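Local atomic coordinates of endoribonuclease AbiQ (Lactococcus lactis, PDB entry 4GLK), a protein that acts as the RNA-cleaving toxin of a type III toxin-antitoxin system in antiviral defence and is neutralized by its cognate antitoxin RNA, AntiQ. Residues F5-T9 against E99-L105; S32-G36 against F47-L51; R73-I77 against K117-M122. The protein carries 1 engineered substitution. All blocks are in the same frame, centred on the assembly; numbering follows the deposited sequence.

Contact 1 of 3, residues F5-T9 against E99-L105; sequences FFTVT and ELIPLPL
Thr7 and Ile101 face each other as a hydrogen-bonded antiparallel pair, each N giving its hydrogen to the other's O over 2.8 Å. Two further backbone bonds extend the pairing: Leu103 N reaches Phe5 O at 3.1 Å, and Thr9 N bonds to Glu99 O.

One polar side-chain bond closes the far end. Thr9 OG1, set between the backbone N and the carbonyl carbon (chi1 63°), is turned toward Glu99 and donates to Glu99 OE2 over 2.6 Å, on the anti side of the carboxylate; Thr9 also stands at the N-cap of helix 10-16, where OG1 takes a hydrogen bond from Tyr12 N. A single hydroxyl thus ties strand end, helix start and carboxylate together. Water 1 adds a bridge, touching Thr7 OG1 and donating to Pro102 O.

The pairing places 100-102 as one of the two outermost strands of the six-stranded antiparallel sheet of this ToxN/AbiQ toxin, whose family belongs to the SH3 clan.

Apolar contacts divide between two faces. On the face of Val8 and Leu100, a methyl, Leu100 CD1, sits over the Phe6 ring, 3.9 Å from its centroid, in a CH-pi contact. Ile101, on the face it shares with Thr7, also reaches past the strand end, its CD1 3.6 Å from Thr9 CG2, and Thr7 CG2 meets Leu103 CD1. Further along, Leu105 CD1 approaches the Phe5 ring obliquely at CD2, 4.1 Å away.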
# COMPACT_ATOMS: atom_id res chain seq x y z
N PHE A 5 -8.52 -6.34 0.26
CA PHE A 5 -7.29 -6.77 -0.42
C PHE A 5 -7.48 -6.73 -1.91
O PHE A 5 -8.52 -7.12 -2.44
CB PHE A 5 -6.85 -8.17 0.03
CG PHE A 5 -6.29 -8.31 1.42
CD1 PHE A 5 -5.14 -7.62 1.80
CD2 PHE A 5 -6.86 -9.18 2.34
CE1 PHE A 5 -4.58 -7.80 3.06
CE2 PHE A 5 -6.32 -9.33 3.62
CZ PHE A 5 -5.18 -8.64 3.97
N PHE A 6 -6.45 -6.29 -2.60
CA PHE A 6 -6.49 -6.21 -4.05
C PHE A 6 -5.14 -6.55 -4.60
O PHE A 6 -4.13 -6.50 -3.88
CB PHE A 6 -6.79 -4.77 -4.51
CG PHE A 6 -8.15 -4.23 -4.16
CD1 PHE A 6 -9.24 -4.46 -4.99
CD2 PHE A 6 -8.33 -3.46 -3.02
CE1 PHE A 6 -10.51 -3.97 -4.65
CE2 PHE A 6 -9.59 -2.98 -2.69
CZ PHE A 6 -10.67 -3.22 -3.52
N THR A 7 -5.13 -6.82 -5.91
CA THR A 7 -3.94 -6.91 -6.71
C THR A 7 -4.18 -5.87 -7.80
O THR A 7 -5.29 -5.35 -7.96
CB THR A 7 -3.61 -8.33 -7.23
OG1 THR A 7 -4.61 -8.78 -8.14
CG2 THR A 7 -3.35 -9.35 -6.10
N VAL A 8 -3.11 -5.51 -8.50
CA VAL A 8 -3.18 -4.55 -9.58
C VAL A 8 -2.73 -5.30 -10.84
O VAL A 8 -1.96 -6.27 -10.72
CB VAL A 8 -2.34 -3.28 -9.27
CG1 VAL A 8 -2.51 -2.22 -10.37
CG2 VAL A 8 -2.71 -2.68 -7.91
N THR A 9 -3.24 -4.92 -12.03
CA THR A 9 -2.83 -5.60 -13.26
C THR A 9 -1.31 -5.40 -13.47
O THR A 9 -0.80 -4.30 -13.22
CB THR A 9 -3.60 -5.09 -14.50
OG1 THR A 9 -3.31 -3.72 -14.70
CG2 THR A 9 -5.10 -5.30 -14.41
N GLU A 99 -8.02 -1.31 -13.37
CA GLU A 99 -6.79 -2.06 -13.08
C GLU A 99 -6.76 -2.72 -11.71
O GLU A 99 -5.82 -3.43 -11.38
CB GLU A 99 -5.56 -1.16 -13.34
CG GLU A 99 -5.56 -0.51 -14.72
CD GLU A 99 -5.81 -1.44 -15.90
OE1 GLU A 99 -6.85 -1.26 -16.58
OE2 GLU A 99 -4.98 -2.35 -16.15
N LEU A 100 -7.82 -2.49 -10.92
CA LEU A 100 -7.96 -3.04 -9.58
C LEU A 100 -8.56 -4.45 -9.62
O LEU A 100 -9.61 -4.65 -10.21
CB LEU A 100 -8.90 -2.13 -8.78
CG LEU A 100 -8.33 -1.24 -7.71
CD1 LEU A 100 -9.37 -1.07 -6.64
CD2 LEU A 100 -6.99 -1.79 -7.10
N ILE A 101 -7.89 -5.43 -8.98
CA ILE A 101 -8.37 -6.81 -9.00
C ILE A 101 -8.62 -7.30 -7.60
O ILE A 101 -7.66 -7.51 -6.87
CB ILE A 101 -7.40 -7.73 -9.80
CG1 ILE A 101 -7.08 -7.13 -11.20
CG2 ILE A 101 -7.97 -9.15 -9.92
CD1 ILE A 101 -5.84 -7.69 -11.86
N PRO A 102 -9.89 -7.53 -7.20
CA PRO A 102 -10.14 -8.04 -5.84
C PRO A 102 -9.38 -9.34 -5.56
O PRO A 102 -9.24 -10.17 -6.45
CB PRO A 102 -11.66 -8.25 -5.82
CG PRO A 102 -12.17 -7.33 -6.85
CD PRO A 102 -11.15 -7.33 -7.94
N LEU A 103 -8.84 -9.49 -4.35
CA LEU A 103 -8.07 -10.69 -4.05
C LEU A 103 -8.86 -11.73 -3.27
O LEU A 103 -9.17 -11.53 -2.10
CB LEU A 103 -6.72 -10.36 -3.41
CG LEU A 103 -5.88 -11.55 -2.96
CD1 LEU A 103 -5.05 -12.10 -4.10
CD2 LEU A 103 -5.01 -11.15 -1.81
N PRO A 104 -9.16 -12.88 -3.90
CA PRO A 104 -9.89 -13.94 -3.19
C PRO A 104 -8.97 -14.70 -2.24
O PRO A 104 -7.82 -15.00 -2.58
CB PRO A 104 -10.41 -14.85 -4.32
CG PRO A 104 -10.06 -14.13 -5.62
CD PRO A 104 -8.88 -13.28 -5.29
N LEU A 105 -9.45 -14.95 -1.02
CA LEU A 105 -8.68 -15.69 -0.03
C LEU A 105 -9.29 -17.04 0.17
O LEU A 105 -10.52 -17.17 0.30
CB LEU A 105 -8.61 -14.98 1.34
CG LEU A 105 -7.87 -13.64 1.43
CD1 LEU A 105 -7.97 -13.09 2.84
CD2 LEU A 105 -6.40 -13.76 1.03
O HOH W 1 -6.20 -10.71 -7.27

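Contact 2 of 3, residues S32-G36 against F47-L51; sequences STYVG and FIPLL. Engineered in segment 47-51: Leu51 (natural residue Ser).
The Tyr34 ring carries Pro49 CB over one face, 4.2 Å from the ring centroid and 26° off the normal, a CH-pi contact in which the proline supplies the C-H; the Phe47 carbonyl lies at its edge, near the ring plane. With CG beside the backbone N (chi1 -78°), the tyrosine ring is laid across the neighbouring strand, bringing CE2 to 3.8 Å from Pro49 CB. The Phe47 ring comes obliquely to the backbone of Gly36, its CD1 only 3.3 Å from Gly36 CA. The lack of a side chain at Gly36 lets the ring lie so close to the main chain, and Phe6 of the next strand meets the same ring edge-to-face.

The opposite face holds aliphatic packing. Leu50, its CG anti to the backbone N (chi1 173°), brings CD1 to 4.1 Å from Val35 CG2. Its other methyl lies near Thr33 OG1, a hydroxyl buried here without a hydrogen-bonding partner in the model. Helix 110-124 covers this face through Met115, Gln118 and Met122.

Between the strands, Val35 and Ile48 exchange a reciprocal pair of backbone bonds, each 2.9 Å between N and O. Leu50 N adds another to Thr33 O. Pro49 has no N-H to give, but its CA-H points to Thr33 O. At the open end of the pairing, water 2 accepts from Thr33 N and donates to Leu50 O, standing in for a direct bond. The whole is a beta hairpin, built from strands 33-40 and 45-52, in the middle of the antiparallel sheet of the ToxN/AbiQ fold.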
# COMPACT_ATOMS: atom_id res chain seq x y z
N SER A 32 2.16 -8.56 -5.89
CA SER A 32 2.02 -7.67 -4.75
C SER A 32 0.58 -7.60 -4.23
O SER A 32 -0.36 -7.53 -5.02
CB SER A 32 2.48 -6.27 -5.13
OG SER A 32 3.88 -6.20 -5.33
N THR A 33 0.41 -7.64 -2.91
CA THR A 33 -0.91 -7.48 -2.31
C THR A 33 -1.02 -6.06 -1.84
O THR A 33 -0.11 -5.53 -1.21
CB THR A 33 -1.34 -8.58 -1.32
OG1 THR A 33 -1.74 -8.01 -0.06
CG2 THR A 33 -0.32 -9.66 -1.16
N TYR A 34 -2.11 -5.43 -2.24
CA TYR A 34 -2.42 -4.05 -1.96
C TYR A 34 -3.65 -4.00 -1.08
O TYR A 34 -4.48 -4.92 -1.10
CB TYR A 34 -2.71 -3.31 -3.29
CG TYR A 34 -1.46 -2.95 -4.05
CD1 TYR A 34 -0.87 -3.83 -4.94
CD2 TYR A 34 -0.84 -1.71 -3.85
CE1 TYR A 34 0.31 -3.51 -5.61
CE2 TYR A 34 0.32 -1.37 -4.53
CZ TYR A 34 0.90 -2.27 -5.40
OH TYR A 34 2.05 -1.92 -6.05
N VAL A 35 -3.78 -2.92 -0.31
CA VAL A 35 -4.92 -2.65 0.53
C VAL A 35 -5.44 -1.26 0.20
O VAL A 35 -4.65 -0.33 -0.01
CB VAL A 35 -4.67 -2.81 2.06
CG1 VAL A 35 -6.00 -2.89 2.80
CG2 VAL A 35 -3.80 -4.04 2.37
N GLY A 36 -6.76 -1.13 0.17
CA GLY A 36 -7.39 0.15 -0.11
C GLY A 36 -8.89 0.15 0.07
O GLY A 36 -9.49 -0.91 0.30
N PHE A 47 -3.89 2.87 -3.00
CA PHE A 47 -3.69 1.53 -2.48
C PHE A 47 -2.26 1.36 -1.98
O PHE A 47 -1.34 1.76 -2.66
CB PHE A 47 -4.05 0.50 -3.58
CG PHE A 47 -5.51 0.62 -3.95
CD1 PHE A 47 -6.48 -0.12 -3.28
CD2 PHE A 47 -5.93 1.54 -4.90
CE1 PHE A 47 -7.83 0.05 -3.55
CE2 PHE A 47 -7.29 1.71 -5.18
CZ PHE A 47 -8.23 0.95 -4.51
N ILE A 48 -2.10 0.81 -0.76
CA ILE A 48 -0.80 0.57 -0.10
C ILE A 48 -0.36 -0.88 -0.30
O ILE A 48 -1.13 -1.81 -0.00
CB ILE A 48 -0.86 0.91 1.41
CG1 ILE A 48 -1.41 2.32 1.67
CG2 ILE A 48 0.51 0.76 2.08
CD1 ILE A 48 -1.60 2.66 3.14
N PRO A 49 0.90 -1.12 -0.73
CA PRO A 49 1.37 -2.51 -0.78
C PRO A 49 1.65 -3.01 0.65
O PRO A 49 2.07 -2.25 1.51
CB PRO A 49 2.63 -2.43 -1.64
CG PRO A 49 3.12 -1.02 -1.47
CD PRO A 49 1.96 -0.16 -1.08
N LEU A 50 1.34 -4.27 0.90
CA LEU A 50 1.49 -4.92 2.20
C LEU A 50 2.62 -5.95 2.09
O LEU A 50 2.65 -6.71 1.11
CB LEU A 50 0.14 -5.62 2.54
CG LEU A 50 0.07 -6.54 3.78
CD1 LEU A 50 -1.23 -6.31 4.56
CD2 LEU A 50 0.11 -8.02 3.36
N LEU A 51 3.54 -5.95 3.07
CA LEU A 51 4.61 -6.94 3.19
C LEU A 51 4.38 -7.78 4.44
O LEU A 51 4.17 -7.22 5.51
CB LEU A 51 6.02 -6.29 3.26
CG LEU A 51 6.50 -5.46 2.07
CD1 LEU A 51 7.95 -5.04 2.27
CD2 LEU A 51 6.36 -6.23 0.74
O HOH W 2 3.05 -7.11 -1.50

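Contact 3 of 3, residues R73-I77 against K117-M122; sequences RLFEI and KQLIYM
Tyr121 lies against the backbone of 73-77, its CB 3.1 Å from Phe75 O, with Phe75 N over one face of the ring. Phe75 CB sits above that ring, 4.3 Å from its centroid, in a CH-pi contact. The two aromatic rings form an offset edge-to-face pair, planes at 87°, the edge of Phe75 turned to the face of Tyr121. Ile77 CG1 lies at the tyrosine ring's edge, 3.8 Å from Tyr121 CD1, while Ile77 CD1 packs on Ile120 CD1. On the buried side, Leu74 CD1 touches Met122 CG at 3.8 Å. The extended Glu76 side chain lies alongside Lys117, and Lys117 NZ donates to Glu76 OE2 at 3.1 Å within a salt bridge. Water 3 accepts from Ile77 N and donates to Lys117 O, joining the strand's end to the helix.

The tyrosine reaches the strand because its CG stands anti to the backbone N (chi1 -179°), projecting the ring from the helix. Farther out, Phe75 is flanked by Arg73, whose guanidinium has Phe75 CZ over its centre. Glu76 OE1 is bonded by Asn79 and Asn82, consistent with the two asparagines fixing the carboxylate's orientation.

The segment 117-122 thus crosses strand residues 73-76 steeply, at 107°, by aromatic and aliphatic packing with one ion pair at the margin of the contact; the two asparagines and the lysine together would be expected to favour a charged Glu76.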
# COMPACT_ATOMS: atom_id res chain seq x y z
N ARG A 73 3.04 -0.85 11.12
CA ARG A 73 3.25 -2.23 11.58
C ARG A 73 1.90 -2.88 11.90
O ARG A 73 1.07 -2.30 12.58
CB ARG A 73 4.16 -2.22 12.80
CG ARG A 73 5.54 -1.64 12.52
CD ARG A 73 6.32 -1.47 13.79
NE ARG A 73 6.57 -2.75 14.45
CZ ARG A 73 6.90 -2.88 15.74
NH1 ARG A 73 6.99 -1.81 16.51
NH2 ARG A 73 7.11 -4.08 16.25
N LEU A 74 1.68 -4.07 11.36
CA LEU A 74 0.40 -4.77 11.55
C LEU A 74 0.56 -5.77 12.67
O LEU A 74 1.62 -6.37 12.81
CB LEU A 74 -0.01 -5.50 10.26
CG LEU A 74 -0.73 -4.74 9.11
CD1 LEU A 74 -0.93 -3.25 9.38
CD2 LEU A 74 -0.05 -5.00 7.79
N PHE A 75 -0.46 -5.90 13.50
CA PHE A 75 -0.46 -6.81 14.63
C PHE A 75 -1.71 -7.67 14.60
O PHE A 75 -2.56 -7.48 13.73
CB PHE A 75 -0.31 -6.03 15.95
CG PHE A 75 0.98 -5.23 16.01
CD1 PHE A 75 2.18 -5.84 16.35
CD2 PHE A 75 0.99 -3.88 15.67
CE1 PHE A 75 3.38 -5.12 16.35
CE2 PHE A 75 2.18 -3.15 15.71
CZ PHE A 75 3.36 -3.77 16.05
N GLU A 76 -1.80 -8.62 15.52
CA GLU A 76 -2.94 -9.52 15.59
C GLU A 76 -3.88 -9.04 16.68
O GLU A 76 -3.44 -8.86 17.80
CB GLU A 76 -2.45 -10.95 15.88
CG GLU A 76 -3.53 -11.99 15.96
CD GLU A 76 -3.04 -13.41 16.08
OE1 GLU A 76 -1.83 -13.64 16.26
OE2 GLU A 76 -3.89 -14.31 16.02
N ILE A 77 -5.17 -8.84 16.38
CA ILE A 77 -6.12 -8.44 17.44
C ILE A 77 -6.36 -9.64 18.37
O ILE A 77 -6.61 -10.74 17.90
CB ILE A 77 -7.41 -7.87 16.84
CG1 ILE A 77 -7.21 -6.39 16.51
CG2 ILE A 77 -8.63 -8.07 17.77
CD1 ILE A 77 -8.06 -5.91 15.47
N LYS A 117 -6.43 -12.02 9.31
CA LYS A 117 -6.03 -11.42 10.58
C LYS A 117 -5.44 -10.03 10.38
O LYS A 117 -5.76 -9.13 11.15
CB LYS A 117 -5.04 -12.34 11.33
CG LYS A 117 -5.69 -13.62 11.83
CD LYS A 117 -4.69 -14.57 12.45
CE LYS A 117 -5.38 -15.74 13.12
NZ LYS A 117 -6.20 -15.30 14.29
N GLN A 118 -4.61 -9.85 9.33
CA GLN A 118 -4.03 -8.54 8.98
C GLN A 118 -5.13 -7.52 8.64
O GLN A 118 -5.02 -6.37 9.04
CB GLN A 118 -3.09 -8.66 7.79
CG GLN A 118 -1.79 -9.40 8.08
CD GLN A 118 -0.97 -9.55 6.82
OE1 GLN A 118 -1.49 -9.90 5.75
NE2 GLN A 118 0.32 -9.32 6.94
N LEU A 119 -6.14 -7.94 7.85
CA LEU A 119 -7.28 -7.10 7.45
C LEU A 119 -8.14 -6.74 8.65
O LEU A 119 -8.53 -5.58 8.76
CB LEU A 119 -8.14 -7.81 6.40
CG LEU A 119 -9.11 -6.93 5.61
CD1 LEU A 119 -8.38 -5.76 4.94
CD2 LEU A 119 -9.78 -7.77 4.56
N ILE A 120 -8.47 -7.71 9.54
CA ILE A 120 -9.25 -7.34 10.74
C ILE A 120 -8.52 -6.25 11.56
O ILE A 120 -9.15 -5.30 12.01
CB ILE A 120 -9.89 -8.50 11.59
CG1 ILE A 120 -9.24 -8.69 12.97
CG2 ILE A 120 -10.10 -9.82 10.84
CD1 ILE A 120 -10.24 -8.66 14.08
N TYR A 121 -7.16 -6.37 11.68
CA TYR A 121 -6.36 -5.38 12.38
C TYR A 121 -6.41 -4.03 11.67
O TYR A 121 -6.66 -3.01 12.31
CB TYR A 121 -4.92 -5.83 12.59
CG TYR A 121 -4.12 -4.80 13.36
CD1 TYR A 121 -4.33 -4.59 14.72
CD2 TYR A 121 -3.20 -3.98 12.72
CE1 TYR A 121 -3.64 -3.61 15.42
CE2 TYR A 121 -2.52 -2.98 13.40
CZ TYR A 121 -2.74 -2.80 14.75
OH TYR A 121 -2.03 -1.86 15.44
N MET A 122 -6.19 -4.03 10.36
CA MET A 122 -6.21 -2.83 9.52
C MET A 122 -7.55 -2.09 9.60
O MET A 122 -7.56 -0.87 9.75
CB MET A 122 -5.87 -3.19 8.08
CG MET A 122 -4.42 -3.51 7.90
SD MET A 122 -4.02 -3.76 6.17
CE MET A 122 -4.29 -2.16 5.62
O HOH W 3 -5.96 -9.35 13.69

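Overall arrangement
All three contacts build on one antiparallel sheet: contact 1 pairs the outermost strand 100-102 with 4-8, contact 2 lies in the central hairpin, and contact 3 involves the other outermost strand, 71-76. Contacts 1 and 2, with centres about 9 Å apart, are joined through the probable hydrogen bond from Tyr34 N to Phe6 O, 2.8 Å long. Contacts 2 and 3, about 13 Å apart between centres, share an apolar layer in which Val35 CG1 lies 3.4 Å from Met122 CE. The centres of contacts 1 and 3 are about 19 Å apart, yet Phe5 reaches Leu119 on helix 110-124. A bound glycerol, probably from the crystallisation liquor, lies about 3 Å from the Phe6 side chain.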